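Local coordinates for protein PfkB (Polaromonas sp. JS666, PDB 4DU5) that probably phosphorylates a sugar or related carbohydrate at the expense of ATP, as kinases of the PfkB family do, although its own substrate is not established, at residues Trp149-Arg154 with Asp178-Ala183; Ala172-Met177 with Asn209-Arg214; Gly184-Phe189 with Arg214-Leu219. All coordinates share one frame; numbering follows the deposited sequence.

Overall arrangement
Three contacts follow one run of right-handed beta-alpha-beta units through the large sheet of this PfkB-family protein. Contact 3 is the buried one: strands 186-190 and 217-218 join in parallel, mainly through backbone hydrogen bonds. Contacts 1 and 2 are partly buried, and both use helix 169-182: in contact 1 its last turns rest on the entry to strand 153-159 through apolar side chains, with no hydrogen bond across, while in contact 2 an earlier part meets the end of helix 201-212 through a mixture of apolar packing and charge. Arg-214, shared by contacts 2 and 3, also reaches Asp-178 of contact 1. The centres of contacts 2 and 3 lie about 9 Å apart, nearer than either other pair.

Contact 1 of 3, residues Trp149-Arg154 with Asp178-Ala183; sequences WLLSAR and DLMRAA
Leu-179 brings its CB up to one branch of Leu-150, whose CD1 lies 4.2 Å from Leu-179 CB, the two side chains running obliquely to each other. One residue on, the selenomethionine Met-180 takes over the contact. Its CG stands anti to the backbone N (chi1 -154°) and the chain then bends at chi2 (66°), which turns the selenium and terminal methyl toward the facing turn. Met-180 SE sits 3.3 Å from Leu-150 CD2, the other branch of the same leucine, and 4.1 Å from Leu-151 CD1, the leucine sliding past it in the opposite direction. The methyl goes furthest: Met-180 CE ends 3.2 Å from Ala-153 O and 3.4 Å from Leu-150 O, beside the carbonyls at the two ends of a type I turn. That turn is closed by the bond from Ala-153 N to Leu-150 O, 3.0 Å long, while the hydroxyl of Ser-152 bonds back to the carbonyl oxygen of Trp-149. Ala-183, just past the helix, completes the contact by setting its CB 4.2 Å from Leu-151 CG.

In fold terms, the end of helix 169-182 is laid against the approach to strand 153-159, the first strand of its own beta-alpha-beta unit. No hydrogen bond crosses between the two segments. The helix is therefore probably held at this point by shape and burial of hydrocarbon, and the polar bonds of the turn serve the turn itself, probably steadying the backbone that carries the leucines.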
# COMPACT_ATOMS: atom_id res chain seq x y z
N TRP A 149 -19.12 -24.73 -10.45
CA TRP A 149 -18.75 -23.59 -11.30
C TRP A 149 -17.49 -23.87 -12.12
O TRP A 149 -17.40 -23.50 -13.30
CB TRP A 149 -18.53 -22.34 -10.44
CG TRP A 149 -18.10 -21.17 -11.21
CD1 TRP A 149 -18.85 -20.44 -12.08
CD2 TRP A 149 -16.81 -20.57 -11.18
NE1 TRP A 149 -18.10 -19.42 -12.62
CE2 TRP A 149 -16.84 -19.48 -12.08
CE3 TRP A 149 -15.63 -20.85 -10.49
CZ2 TRP A 149 -15.73 -18.66 -12.30
CZ3 TRP A 149 -14.51 -20.03 -10.72
CH2 TRP A 149 -14.58 -18.95 -11.61
N LEU A 150 -16.52 -24.50 -11.47
CA LEU A 150 -15.28 -24.89 -12.06
C LEU A 150 -15.57 -25.81 -13.25
O LEU A 150 -15.23 -25.49 -14.42
CB LEU A 150 -14.51 -25.67 -11.01
CG LEU A 150 -13.00 -25.57 -10.92
CD1 LEU A 150 -12.46 -26.71 -10.04
CD2 LEU A 150 -12.42 -25.58 -12.31
N LEU A 151 -16.21 -26.94 -12.95
CA LEU A 151 -16.58 -27.94 -13.92
C LEU A 151 -17.38 -27.39 -15.11
O LEU A 151 -17.56 -28.09 -16.09
CB LEU A 151 -17.37 -29.03 -13.20
CG LEU A 151 -16.61 -30.19 -12.51
CD1 LEU A 151 -15.20 -29.85 -11.98
CD2 LEU A 151 -17.48 -30.79 -11.38
N SER A 152 -17.82 -26.15 -15.04
CA SER A 152 -18.66 -25.59 -16.09
C SER A 152 -17.83 -24.90 -17.18
O SER A 152 -18.37 -24.26 -18.11
CB SER A 152 -19.73 -24.65 -15.51
OG SER A 152 -19.29 -23.30 -15.41
N ALA A 153 -16.51 -25.00 -17.05
CA ALA A 153 -15.58 -24.42 -18.03
C ALA A 153 -14.88 -25.59 -18.68
O ALA A 153 -14.77 -26.67 -18.08
CB ALA A 153 -14.55 -23.46 -17.33
N ARG A 154 -14.40 -25.42 -19.91
CA ARG A 154 -13.76 -26.55 -20.62
C ARG A 154 -12.39 -26.86 -20.02
O ARG A 154 -11.96 -28.01 -19.98
CB ARG A 154 -13.60 -26.26 -22.11
CG ARG A 154 -14.79 -25.57 -22.74
CD ARG A 154 -14.96 -26.00 -24.17
NE ARG A 154 -14.34 -25.08 -25.11
CZ ARG A 154 -13.33 -25.42 -25.91
NH1 ARG A 154 -12.81 -26.65 -25.88
NH2 ARG A 154 -12.84 -24.50 -26.75
N ASP A 178 -6.87 -31.57 -9.50
CA ASP A 178 -7.49 -32.88 -9.21
C ASP A 178 -8.92 -32.97 -9.71
O ASP A 178 -9.31 -33.91 -10.42
CB ASP A 178 -7.46 -33.17 -7.70
CG ASP A 178 -6.09 -33.63 -7.19
OD1 ASP A 178 -5.19 -33.91 -8.01
OD2 ASP A 178 -5.88 -33.73 -5.97
N LEU A 179 -9.70 -31.97 -9.34
CA LEU A 179 -11.12 -31.93 -9.61
C LEU A 179 -11.34 -31.93 -11.12
O LEU A 179 -12.08 -32.77 -11.66
CB LEU A 179 -11.69 -30.66 -8.99
CG LEU A 179 -12.84 -30.60 -7.97
CD1 LEU A 179 -13.36 -31.95 -7.49
CD2 LEU A 179 -12.38 -29.73 -6.81
N MSE A 180 -10.67 -31.00 -11.78
CA MSE A 180 -10.82 -30.78 -13.21
C MSE A 180 -10.36 -31.97 -14.06
O MSE A 180 -10.91 -32.22 -15.15
CB MSE A 180 -10.02 -29.54 -13.57
CG MSE A 180 -10.52 -28.83 -14.78
SE MSE A 180 -12.26 -28.16 -14.34
CE MSE A 180 -12.55 -26.94 -15.85
N ARG A 181 -9.38 -32.72 -13.57
CA ARG A 181 -8.92 -33.92 -14.26
C ARG A 181 -9.95 -35.02 -14.13
O ARG A 181 -10.54 -35.42 -15.13
CB ARG A 181 -7.54 -34.38 -13.77
CG ARG A 181 -6.72 -35.13 -14.86
CD ARG A 181 -5.19 -34.79 -14.79
NE ARG A 181 -4.46 -35.25 -15.98
CZ ARG A 181 -3.18 -35.66 -16.00
NH1 ARG A 181 -2.44 -35.69 -14.89
NH2 ARG A 181 -2.64 -36.05 -17.16
N ALA A 182 -10.19 -35.50 -12.90
CA ALA A 182 -11.17 -36.56 -12.67
C ALA A 182 -12.45 -36.35 -13.48
O ALA A 182 -13.02 -37.31 -13.98
CB ALA A 182 -11.48 -36.73 -11.20
N ALA A 183 -12.88 -35.11 -13.65
CA ALA A 183 -14.04 -34.86 -14.50
C ALA A 183 -13.70 -34.85 -15.99
O ALA A 183 -14.57 -34.61 -16.83
CB ALA A 183 -14.71 -33.60 -14.11

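Contact 2 of 3, residues Ala172-Met177 with Asn209-Arg214; sequences AARKTM and NDLATR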
# COMPACT_ATOMS: atom_id res chain seq x y z
N ALA A 172 -5.40 -25.56 -2.43
CA ALA A 172 -6.46 -25.18 -3.37
C ALA A 172 -6.03 -25.33 -4.83
O ALA A 172 -6.86 -25.60 -5.70
CB ALA A 172 -6.92 -23.77 -3.10
N ALA A 173 -4.74 -25.15 -5.11
CA ALA A 173 -4.22 -25.36 -6.45
C ALA A 173 -4.32 -26.85 -6.73
O ALA A 173 -5.08 -27.27 -7.61
CB ALA A 173 -2.78 -24.84 -6.57
N ARG A 174 -3.57 -27.65 -5.95
CA ARG A 174 -3.70 -29.10 -5.94
C ARG A 174 -5.12 -29.61 -6.13
O ARG A 174 -5.36 -30.42 -7.02
CB ARG A 174 -3.12 -29.68 -4.65
CG ARG A 174 -1.68 -29.32 -4.44
CD ARG A 174 -0.86 -30.54 -4.12
NE ARG A 174 -0.85 -30.84 -2.68
CZ ARG A 174 0.05 -30.37 -1.82
NH1 ARG A 174 1.02 -29.56 -2.23
NH2 ARG A 174 -0.03 -30.69 -0.54
N LYS A 175 -6.06 -29.14 -5.31
CA LYS A 175 -7.43 -29.63 -5.37
C LYS A 175 -8.17 -29.16 -6.62
O LYS A 175 -8.96 -29.90 -7.23
CB LYS A 175 -8.22 -29.21 -4.13
CG LYS A 175 -9.22 -30.28 -3.66
CD LYS A 175 -8.55 -31.25 -2.62
CE LYS A 175 -9.15 -32.68 -2.66
NZ LYS A 175 -10.61 -32.65 -3.02
N THR A 176 -7.94 -27.91 -6.98
CA THR A 176 -8.48 -27.33 -8.22
C THR A 176 -8.14 -28.21 -9.45
O THR A 176 -9.02 -28.53 -10.25
CB THR A 176 -7.99 -25.86 -8.36
OG1 THR A 176 -9.02 -24.98 -7.89
CG2 THR A 176 -7.69 -25.51 -9.76
N MSE A 177 -6.88 -28.61 -9.57
CA MSE A 177 -6.44 -29.46 -10.67
C MSE A 177 -7.07 -30.85 -10.62
O MSE A 177 -7.76 -31.24 -11.58
CB MSE A 177 -4.91 -29.50 -10.72
CG MSE A 177 -4.33 -28.18 -11.23
SE MSE A 177 -2.42 -27.80 -10.82
CE MSE A 177 -2.61 -25.96 -10.23
N ASN A 209 6.93 -29.28 -9.27
CA ASN A 209 6.92 -30.63 -9.88
C ASN A 209 5.83 -31.58 -9.43
O ASN A 209 5.56 -32.56 -10.10
CB ASN A 209 8.26 -31.34 -9.74
CG ASN A 209 9.35 -30.77 -10.63
OD1 ASN A 209 9.10 -30.10 -11.61
ND2 ASN A 209 10.59 -31.06 -10.26
N ASP A 210 5.21 -31.34 -8.28
CA ASP A 210 4.15 -32.24 -7.81
C ASP A 210 2.85 -31.78 -8.44
O ASP A 210 1.97 -32.58 -8.74
CB ASP A 210 4.09 -32.27 -6.27
CG ASP A 210 2.79 -32.93 -5.73
OD1 ASP A 210 2.69 -34.19 -5.77
OD2 ASP A 210 1.87 -32.17 -5.28
N LEU A 211 2.74 -30.47 -8.62
CA LEU A 211 1.64 -29.91 -9.38
C LEU A 211 1.66 -30.44 -10.83
O LEU A 211 0.62 -30.65 -11.46
CB LEU A 211 1.70 -28.38 -9.33
CG LEU A 211 1.36 -27.72 -8.00
CD1 LEU A 211 2.08 -26.38 -7.83
CD2 LEU A 211 -0.13 -27.54 -7.85
N ALA A 212 2.86 -30.67 -11.35
CA ALA A 212 3.02 -31.13 -12.73
C ALA A 212 2.31 -32.45 -12.91
O ALA A 212 1.81 -32.74 -13.98
CB ALA A 212 4.49 -31.26 -13.08
N THR A 213 2.29 -33.24 -11.84
CA THR A 213 1.46 -34.45 -11.68
C THR A 213 -0.05 -34.30 -12.01
O THR A 213 -0.76 -35.27 -12.08
CB THR A 213 1.65 -35.01 -10.21
OG1 THR A 213 2.90 -35.72 -10.11
CG2 THR A 213 0.48 -35.89 -9.72
N ARG A 214 -0.54 -33.09 -12.23
CA ARG A 214 -1.99 -32.90 -12.33
C ARG A 214 -2.42 -32.16 -13.61
O ARG A 214 -3.60 -31.80 -13.79
CB ARG A 214 -2.50 -32.17 -11.07
CG ARG A 214 -2.46 -32.99 -9.78
CD ARG A 214 -2.53 -32.13 -8.48
NE ARG A 214 -2.59 -32.98 -7.28
CZ ARG A 214 -1.54 -33.33 -6.54
NH1 ARG A 214 -0.32 -32.87 -6.85
NH2 ARG A 214 -1.68 -34.13 -5.49
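Arg-214 meets helix 169-182 from its first side-chain carbon onward: its CB lies 3.6 Å from Met-177 CB. Further out, Arg-214 CD comes within 3.6 Å of the backbone oxygen of Arg-174. The extended run from CG to NE (chi2 161°, chi3 175°) carries the guanidinium on past the Arg-174 backbone. NE makes a salt bridge to Asp-178, a turn along the same helix. Arg-174 CD lies over one face of the guanidinium and, more loosely, Thr-213 CG2 over the opposite face, both off toward the rim. At the tip, Arg-214 NH1 donates to Asp-210 OD2 at 2.8 Å, reaching it from above the carboxylate plane with a bent N-H...O angle of 135°.

Helices 169-182 and 201-212 belong to consecutive beta-alpha-beta crossovers and lie side by side on the same side of the sheet, so this trio of charges bridges neighbouring helices. Arg-174 adds a long, purely electrostatic salt bridge, NE to Asp-210 OD2 at 4.0 Å; the carboxylate probably offsets the like charges of the two arginines. Nearer the sheet the contact is apolar: Leu-211 CD2 touches Ala-173 CB at 4.0 Å and SE of the selenomethionine Met-177 at 3.8 Å.

Contact 3 of 3, residues Gly184-Phe189 with Arg214-Leu219; sequences GRSVSF and RADWVL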
# COMPACT_ATOMS: atom_id res chain seq x y z
N GLY A 184 -12.44 -35.09 -16.30
CA GLY A 184 -12.00 -35.19 -17.69
C GLY A 184 -12.05 -33.86 -18.40
O GLY A 184 -12.32 -33.80 -19.60
N ARG A 185 -11.81 -32.79 -17.66
CA ARG A 185 -11.58 -31.52 -18.30
C ARG A 185 -10.09 -31.34 -18.46
O ARG A 185 -9.26 -32.07 -17.88
CB ARG A 185 -12.16 -30.36 -17.51
CG ARG A 185 -13.47 -29.79 -18.05
CD ARG A 185 -14.67 -30.50 -17.47
NE ARG A 185 -15.94 -29.91 -17.90
CZ ARG A 185 -17.13 -30.48 -17.69
NH1 ARG A 185 -17.23 -31.66 -17.07
NH2 ARG A 185 -18.23 -29.87 -18.12
N SER A 186 -9.79 -30.31 -19.22
CA SER A 186 -8.47 -30.03 -19.68
C SER A 186 -7.74 -29.08 -18.72
O SER A 186 -8.25 -28.07 -18.30
CB SER A 186 -8.63 -29.50 -21.10
OG SER A 186 -7.43 -29.01 -21.60
N VAL A 187 -6.52 -29.44 -18.36
CA VAL A 187 -5.74 -28.64 -17.45
C VAL A 187 -4.38 -28.27 -18.02
O VAL A 187 -3.65 -29.11 -18.50
CB VAL A 187 -5.54 -29.35 -16.09
CG1 VAL A 187 -4.47 -28.67 -15.26
CG2 VAL A 187 -6.85 -29.34 -15.34
N SER A 188 -4.06 -27.00 -17.90
CA SER A 188 -2.84 -26.41 -18.37
C SER A 188 -1.99 -26.03 -17.17
O SER A 188 -2.48 -25.43 -16.21
CB SER A 188 -3.24 -25.12 -19.05
OG SER A 188 -2.78 -25.10 -20.35
N PHE A 189 -0.70 -26.28 -17.24
CA PHE A 189 0.18 -25.83 -16.18
C PHE A 189 1.38 -25.10 -16.71
O PHE A 189 2.09 -25.58 -17.57
CB PHE A 189 0.61 -27.00 -15.30
CG PHE A 189 1.42 -26.60 -14.12
CD1 PHE A 189 1.02 -25.55 -13.29
CD2 PHE A 189 2.59 -27.30 -13.80
CE1 PHE A 189 1.79 -25.19 -12.17
CE2 PHE A 189 3.38 -26.94 -12.70
CZ PHE A 189 2.98 -25.90 -11.88
N ARG A 214 -0.54 -33.09 -12.23
CA ARG A 214 -1.99 -32.90 -12.33
C ARG A 214 -2.42 -32.16 -13.61
O ARG A 214 -3.60 -31.80 -13.79
CB ARG A 214 -2.50 -32.17 -11.07
CG ARG A 214 -2.46 -32.99 -9.78
CD ARG A 214 -2.53 -32.13 -8.48
NE ARG A 214 -2.59 -32.98 -7.28
CZ ARG A 214 -1.54 -33.33 -6.54
NH1 ARG A 214 -0.32 -32.87 -6.85
NH2 ARG A 214 -1.68 -34.13 -5.49
N ALA A 215 -1.46 -31.92 -14.50
CA ALA A 215 -1.77 -31.20 -15.74
C ALA A 215 -1.75 -32.12 -16.95
O ALA A 215 -1.00 -33.09 -16.99
CB ALA A 215 -0.80 -30.07 -15.93
N ASP A 216 -2.57 -31.79 -17.94
CA ASP A 216 -2.46 -32.40 -19.27
C ASP A 216 -1.35 -31.73 -20.08
O ASP A 216 -0.61 -32.40 -20.76
CB ASP A 216 -3.79 -32.34 -20.02
CG ASP A 216 -4.97 -32.82 -19.17
OD1 ASP A 216 -4.85 -33.93 -18.60
OD2 ASP A 216 -6.01 -32.12 -19.07
N TRP A 217 -1.27 -30.40 -20.01
CA TRP A 217 -0.29 -29.64 -20.81
C TRP A 217 0.65 -28.84 -19.92
O TRP A 217 0.22 -27.99 -19.15
CB TRP A 217 -0.95 -28.67 -21.82
CG TRP A 217 -2.21 -29.15 -22.47
CD1 TRP A 217 -2.51 -30.43 -22.80
CD2 TRP A 217 -3.31 -28.35 -22.89
NE1 TRP A 217 -3.75 -30.49 -23.39
CE2 TRP A 217 -4.27 -29.23 -23.45
CE3 TRP A 217 -3.59 -26.98 -22.85
CZ2 TRP A 217 -5.47 -28.79 -23.98
CZ3 TRP A 217 -4.82 -26.54 -23.35
CH2 TRP A 217 -5.73 -27.44 -23.93
N VAL A 218 1.95 -29.10 -20.05
CA VAL A 218 2.92 -28.40 -19.24
C VAL A 218 3.69 -27.43 -20.12
O VAL A 218 4.13 -27.81 -21.19
CB VAL A 218 3.79 -29.41 -18.48
CG1 VAL A 218 4.71 -28.72 -17.47
CG2 VAL A 218 2.87 -30.37 -17.73
N LEU A 219 3.82 -26.19 -19.67
CA LEU A 219 4.38 -25.11 -20.48
C LEU A 219 5.69 -24.49 -19.98
O LEU A 219 5.75 -23.29 -19.76
CB LEU A 219 3.34 -24.01 -20.62
CG LEU A 219 2.41 -23.99 -21.80
CD1 LEU A 219 2.20 -25.33 -22.46
CD2 LEU A 219 1.14 -23.48 -21.26
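Ser-186 places its hydroxyl over one face of the Trp-217 indole, off toward the rim, with OG 3.1 Å from Trp-217 CZ2. The torsion that sets OG anti to the backbone N (chi1 171°) directs it there, and the hydroxyl is hydrogen-bonded to His-155, whose own ring stacks with Trp-217. Val-187 is gripped at both ends of its backbone. Its N donates to Asp-216 OD2 at 2.8 Å, meeting the anti side of the carboxylate but well out of its plane; OD1 of the same group pairs with Arg-181. Val-187 O accepts two bonds, one from Asp-216 N, bent and tilted out of the carbonyl plane, and one from Trp-217 N at 3.1 Å. Val-187 CG1 meanwhile packs against Ala-215, 4.0 Å from Ala-215 CB.

From Ser-188 onward the pairing is regular parallel beta structure, Ser-188 opposite Trp-217 and Phe-189 opposite Val-218. These strands, 186-190 and 217-218, are neighbours in the large sheet and are linked by helix 201-212 in a beta-alpha-beta crossover. Ser-188 shares a face of the sheet with Trp-217, and Ser-188 OG lies 3.2 Å from Trp-217 CE3; helix 283-296 packs against both. Phe-189 turns to the other face, toward helix 201-212, where its side chain touches Ile-208 and Leu-211. Its CB approaches Ala-215 CB, 3.4 Å away. On the backbone, Phe-189 N donates to Trp-217 O at 2.7 Å, and Leu-219 N to Phe-189 O at 2.8 Å.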